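Local coordinates for DNAation factor-related protein 4 (Drosophila melanogaster, PDB 5XPC), which probably acts as an apoptotic DNA endonuclease that fragments nucleosomal DNA, and is represented by its CIDE domain, a class of module that forms higher-order assemblies, at residues G11-D16 against P67-F72; H47-S52 against A79-D84. All blocks are in the same frame, centred on the assembly; numbering follows the deposited sequence.

Contact 1: G11-D16 against P67-F72; sequences GYKVTD and PAQTLF
K13 uses both its backbone N-H and its C=O on the partner segment, gripping residues to each side of L71. Its N donates to T70 O at 3.1 Å, and its O receives the N-H of F72 at 2.7 Å. Beyond the strand pairing, the turn residue Q69 gives its N-H to G11 O (2.7 Å), and at the other end T15 N donates to F72 O, almost in line with the carbonyl (C=O...N 166°). The acceptors K13 O and F72 O gain CA-H contacts from L71 and V14. P67 to T70 form a type II turn leading into the strand; Q69, its third residue, has the positive phi (72°) that such a turn requires. P67 O is held twice, by T70 N and by T70 OG1 at 2.7 Å, a task for which a short hydroxyl side chain is well suited.

On the face carrying K13 and L71, the lysine chain is extended beyond CG, and its CE lies 3.3 Å from Q69 OE1. K13 NZ donates to a water that in turn donates to Q69 O, and it also forms a salt bridge with D53 of the second subunit. Q69 OE1 accepts a hydrogen bond from the hydroxyl of Y62 of that subunit. The face carrying V14 and F72 is apolar: Y12 CD2 meets the edge of the F72 ring at CE2 (3.6 Å), the rings inclined at 55°, with L33 of helix 30-40 against both. This parallel pairing of the first and last strands is the hallmark of the ubiquitin-like fold of CIDE-N domains.

Contact 2: H47-S52 against A79-D84; sequences HLYLAS and AVITTD
Y49 reaches across to the 79-84 loop with its ring and hydroxyl. Its CG stands anti to the carbonyl carbon (chi1 -55°), which swings the ring toward the loop and brings the hydroxyl to the backbone of A79. A79 N donates to Y49 OH at 3.1 Å, nearly straight at 171°, while the same hydroxyl is hydrogen-bonded to G76 O. A79 CB rests 3.6 Å from Y49 CZ; a methyl is small enough to sit there without pushing the phenol off the backbone. Farther back, I81 places CG2 over one face of the Y49 ring, 4.3 Å from its centroid, in a CH-pi contact. The isoleucine holds CG1 between its backbone N and carbonyl carbon (chi1 71°), and its two branches divide the work: CG2 lies on the ring, whereas CD1 approaches L50 O at 3.7 Å. A phenylalanine in place of Y49 would probably keep the contact with I81 but leave A79 N and G76 O without their shared hydroxyl partner.

At the other end, A51 O accepts the N-H of D84 at 2.8 Å and a CA-H contact from T83. D84 folds its carboxylate back beside the A51 methyl, with OD1 3.4 Å from CB, and the small alanine suits this close approach; the same OD1 forms a salt bridge with R19. T83 OG1 accepts from D86 N in the helix, while its CB lies 3.4 Å from S52 O. This is a threonine N-cap, starting helix 84-92 as its preceding loop packs against edge strand 47-50 of the ubiquitin-like domain.

Both contacts meet on the same four-stranded sheet: 71-75 lies between 10-15 and 47-50, so contact 1 forms one seam and contact 2 begins at the neighbouring strand. They touch, with F72 CE1 3.7 Å from L50 CD2. Each is partly buried, but their chemistry differs. Contact 1 rests on backbone pairing of two strands, led in by a turn, with an apolar face turned to helix 30-40 and a mixed face of K13 and L71 meeting the second subunit. Contact 2 has no ladder; the irregular 79-84 loop is fastened mainly by a tyrosine, an isoleucine and a bond at the start of helix 84-92. The first builds the sheet; the second attaches the C-terminal part to its edge strand.

Contact 1: G11-D16 against P67-F72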
loop_
_atom_site.group_PDB
_atom_site.type_symbol
_atom_site.label_atom_id
_atom_site.label_comp_id
_atom_site.label_asym_id
_atom_site.label_seq_id
_atom_site.Cartn_x
_atom_site.Cartn_y
_atom_site.Cartn_z
ATOM N N GLY B 11 14.746 12.430 13.820
ATOM C CA GLY B 11 15.531 11.346 14.382
ATOM C C GLY B 11 15.439 10.091 13.527
ATOM O O GLY B 11 14.360 9.711 13.073
ATOM N N TYR B 12 16.591 9.446 13.326
ATOM C CA TYR B 12 16.693 8.204 12.559
ATOM C C TYR B 12 17.597 7.226 13.300
ATOM O O TYR B 12 18.376 7.616 14.174
ATOM C CB TYR B 12 17.252 8.447 11.141
ATOM C CG TYR B 12 16.475 9.453 10.300
ATOM C CD1 TYR B 12 16.941 10.753 10.120
ATOM C CD2 TYR B 12 15.280 9.097 9.675
ATOM C CE1 TYR B 12 16.233 11.676 9.340
ATOM C CE2 TYR B 12 14.572 10.011 8.890
ATOM C CZ TYR B 12 15.050 11.294 8.728
ATOM O OH TYR B 12 14.339 12.197 7.947
ATOM N N LYS B 13 17.511 5.944 12.936
ATOM C CA LYS B 13 18.362 4.916 13.523
ATOM C C LYS B 13 19.206 4.273 12.431
ATOM O O LYS B 13 18.690 3.952 11.353
ATOM C CB LYS B 13 17.535 3.855 14.254
ATOM C CG LYS B 13 16.781 4.431 15.455
ATOM C CD LYS B 13 15.838 3.415 16.081
ATOM C CE LYS B 13 15.029 4.045 17.205
ATOM N NZ LYS B 13 14.210 3.004 17.888
ATOM N N VAL B 14 20.496 4.099 12.715
ATOM C CA VAL B 14 21.470 3.586 11.752
ATOM C C VAL B 14 22.322 2.524 12.426
ATOM O O VAL B 14 22.829 2.731 13.539
ATOM C CB VAL B 14 22.368 4.707 11.192
ATOM C CG1 VAL B 14 23.429 4.133 10.224
ATOM C CG2 VAL B 14 21.525 5.770 10.495
ATOM N N THR B 15 22.494 1.393 11.750
ATOM C CA THR B 15 23.430 0.377 12.189
ATOM C C THR B 15 24.126 -0.171 10.951
ATOM O O THR B 15 23.821 0.218 9.818
ATOM C CB THR B 15 22.699 -0.708 13.010
ATOM O OG1 THR B 15 23.645 -1.600 13.614
ATOM C CG2 THR B 15 21.695 -1.483 12.133
ATOM N N ASP B 16 25.090 -1.053 11.162
ATOM C CA ASP B 16 25.771 -1.678 10.041
ATOM C C ASP B 16 25.130 -3.033 9.754
ATOM O O ASP B 16 24.172 -3.453 10.412
ATOM C CB ASP B 16 27.280 -1.784 10.291
ATOM C CG ASP B 16 27.632 -2.510 11.581
ATOM O OD1 ASP B 16 26.767 -3.190 12.167
ATOM O OD2 ASP B 16 28.806 -2.412 12.001
ATOM N N PRO B 67 8.842 7.493 7.925
ATOM C CA PRO B 67 8.577 7.886 9.317
ATOM C C PRO B 67 9.877 8.172 10.052
ATOM O O PRO B 67 10.914 7.545 9.803
ATOM C CB PRO B 67 7.867 6.662 9.908
ATOM C CG PRO B 67 7.399 5.866 8.732
ATOM C CD PRO B 67 8.373 6.132 7.624
ATOM N N ALA B 68 9.818 9.136 10.964
ATOM C CA ALA B 68 10.927 9.320 11.887
ATOM C C ALA B 68 11.172 8.020 12.649
ATOM O O ALA B 68 10.258 7.218 12.861
ATOM C CB ALA B 68 10.638 10.464 12.860
ATOM N N GLN B 69 12.430 7.806 13.035
ATOM C CA GLN B 69 12.916 6.611 13.729
ATOM C C GLN B 69 12.979 5.371 12.839
ATOM O O GLN B 69 13.184 4.263 13.354
ATOM C CB GLN B 69 12.088 6.303 14.985
ATOM C CG GLN B 69 11.941 7.498 15.918
ATOM C CD GLN B 69 13.273 7.949 16.498
ATOM O OE1 GLN B 69 14.205 7.160 16.611
ATOM N NE2 GLN B 69 13.361 9.224 16.877
ATOM N N THR B 70 12.830 5.516 11.521
ATOM C CA THR B 70 13.105 4.407 10.610
ATOM C C THR B 70 14.543 3.923 10.790
ATOM O O THR B 70 15.452 4.722 11.020
ATOM C CB THR B 70 12.865 4.845 9.157
ATOM O OG1 THR B 70 11.463 5.078 8.944
ATOM C CG2 THR B 70 13.344 3.782 8.155
ATOM N N LEU B 71 14.741 2.605 10.706
ATOM C CA LEU B 71 16.051 1.980 10.863
ATOM C C LEU B 71 16.707 1.743 9.505
ATOM O O LEU B 71 16.108 1.120 8.620
ATOM C CB LEU B 71 15.933 0.646 11.605
ATOM C CG LEU B 71 17.229 -0.176 11.653
ATOM C CD1 LEU B 71 18.344 0.589 12.378
ATOM C CD2 LEU B 71 16.998 -1.540 12.315
ATOM N N PHE B 72 17.954 2.208 9.364
ATOM C CA PHE B 72 18.749 2.050 8.154
ATOM C C PHE B 72 19.987 1.209 8.433
ATOM O O PHE B 72 20.554 1.256 9.529
ATOM C CB PHE B 72 19.195 3.413 7.585
ATOM C CG PHE B 72 18.056 4.359 7.318
ATOM C CD1 PHE B 72 17.242 4.181 6.215
ATOM C CD2 PHE B 72 17.807 5.427 8.167
ATOM C CE1 PHE B 72 16.171 5.047 5.969
ATOM C CE2 PHE B 72 16.746 6.294 7.927
ATOM C CZ PHE B 72 15.933 6.102 6.823
HETATM O O HOH W 1 12.291 2.683 15.439
#

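Contact 2: H47-S52 against A79-D84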
loop_
_atom_site.group_PDB
_atom_site.type_symbol
_atom_site.label_atom_id
_atom_site.label_comp_id
_atom_site.label_asym_id
_atom_site.label_seq_id
_atom_site.Cartn_x
_atom_site.Cartn_y
_atom_site.Cartn_z
ATOM N N HIS B 47 26.168 4.311 1.625
ATOM C CA HIS B 47 24.780 4.519 1.243
ATOM C C HIS B 47 23.904 3.953 2.345
ATOM O O HIS B 47 24.339 3.096 3.117
ATOM C CB HIS B 47 24.438 3.824 -0.080
ATOM C CG HIS B 47 25.107 4.441 -1.264
ATOM N ND1 HIS B 47 26.327 4.007 -1.736
ATOM C CD2 HIS B 47 24.730 5.455 -2.074
ATOM C CE1 HIS B 47 26.674 4.725 -2.788
ATOM N NE2 HIS B 47 25.723 5.611 -3.014
ATOM N N LEU B 48 22.660 4.421 2.394
ATOM C CA LEU B 48 21.691 3.972 3.385
ATOM C C LEU B 48 20.660 3.060 2.733
ATOM O O LEU B 48 20.185 3.329 1.624
ATOM C CB LEU B 48 20.984 5.161 4.044
ATOM C CG LEU B 48 21.861 6.094 4.878
ATOM C CD1 LEU B 48 21.015 7.256 5.367
ATOM C CD2 LEU B 48 22.496 5.356 6.041
ATOM N N TYR B 49 20.325 1.978 3.425
ATOM C CA TYR B 49 19.361 0.996 2.955
ATOM C C TYR B 49 18.376 0.717 4.076
ATOM O O TYR B 49 18.766 0.670 5.243
ATOM C CB TYR B 49 20.041 -0.309 2.563
ATOM C CG TYR B 49 21.142 -0.153 1.535
ATOM C CD1 TYR B 49 22.409 0.270 1.910
ATOM C CD2 TYR B 49 20.909 -0.438 0.192
ATOM C CE1 TYR B 49 23.442 0.406 0.953
ATOM C CE2 TYR B 49 21.925 -0.311 -0.765
ATOM C CZ TYR B 49 23.183 0.117 -0.379
ATOM O OH TYR B 49 24.200 0.247 -1.322
ATOM N N LEU B 50 17.114 0.495 3.720
ATOM C CA LEU B 50 16.125 0.113 4.724
ATOM C C LEU B 50 16.486 -1.241 5.325
ATOM O O LEU B 50 16.723 -2.206 4.597
ATOM C CB LEU B 50 14.736 0.045 4.090
ATOM C CG LEU B 50 14.129 1.359 3.603
ATOM C CD1 LEU B 50 12.761 1.079 3.000
ATOM C CD2 LEU B 50 14.002 2.331 4.773
ATOM N N ALA B 51 16.520 -1.319 6.662
ATOM C CA ALA B 51 16.754 -2.615 7.299
ATOM C C ALA B 51 15.600 -3.582 7.047
ATOM O O ALA B 51 15.805 -4.803 7.054
ATOM C CB ALA B 51 16.973 -2.441 8.808
ATOM N N SER B 52 14.394 -3.059 6.806
ATOM C CA SER B 52 13.228 -3.918 6.607
ATOM C C SER B 52 13.365 -4.778 5.355
ATOM O O SER B 52 13.184 -5.998 5.408
ATOM C CB SER B 52 11.957 -3.075 6.531
ATOM O OG SER B 52 12.059 -2.122 5.492
ATOM N N ALA B 79 24.763 -2.630 -2.317
ATOM C CA ALA B 79 24.916 -3.618 -1.267
ATOM C C ALA B 79 23.710 -4.544 -1.228
ATOM O O ALA B 79 22.584 -4.142 -1.538
ATOM C CB ALA B 79 25.095 -2.926 0.077
ATOM N N VAL B 80 23.961 -5.799 -0.873
ATOM C CA VAL B 80 22.910 -6.744 -0.518
ATOM C C VAL B 80 22.938 -6.839 1.003
ATOM O O VAL B 80 23.753 -7.554 1.596
ATOM C CB VAL B 80 23.097 -8.101 -1.200
ATOM C CG1 VAL B 80 22.089 -9.105 -0.660
ATOM C CG2 VAL B 80 22.935 -7.948 -2.715
ATOM N N ILE B 81 22.101 -6.092 1.634
ATOM C CA ILE B 81 22.107 -6.073 3.083
ATOM C C ILE B 81 21.243 -7.222 3.572
ATOM O O ILE B 81 20.359 -7.721 2.864
ATOM C CB ILE B 81 21.638 -4.702 3.617
ATOM C CG1 ILE B 81 20.146 -4.499 3.377
ATOM C CG2 ILE B 81 22.422 -3.576 2.936
ATOM C CD1 ILE B 81 19.271 -4.829 4.564
ATOM N N THR B 82 21.528 -7.667 4.786
ATOM C CA THR B 82 20.699 -8.652 5.461
ATOM C C THR B 82 19.509 -7.928 6.073
ATOM O O THR B 82 19.688 -7.027 6.900
ATOM C CB THR B 82 21.511 -9.372 6.537
ATOM O OG1 THR B 82 22.769 -9.782 5.988
ATOM C CG2 THR B 82 20.774 -10.598 7.044
ATOM N N THR B 83 18.303 -8.291 5.646
ATOM C CA THR B 83 17.097 -7.678 6.191
ATOM C C THR B 83 16.922 -8.048 7.664
ATOM O O THR B 83 17.547 -8.982 8.177
ATOM C CB THR B 83 15.866 -8.123 5.403
ATOM O OG1 THR B 83 15.723 -9.545 5.518
ATOM C CG2 THR B 83 16.006 -7.744 3.927
ATOM N N ASP B 84 16.059 -7.291 8.348
ATOM C CA ASP B 84 15.714 -7.608 9.735
ATOM C C ASP B 84 15.257 -9.055 9.877
ATOM O O ASP B 84 15.709 -9.780 10.773
ATOM C CB ASP B 84 14.619 -6.666 10.243
ATOM C CG ASP B 84 15.138 -5.283 10.583
ATOM O OD1 ASP B 84 16.364 -5.129 10.777
ATOM O OD2 ASP B 84 14.309 -4.349 10.673
#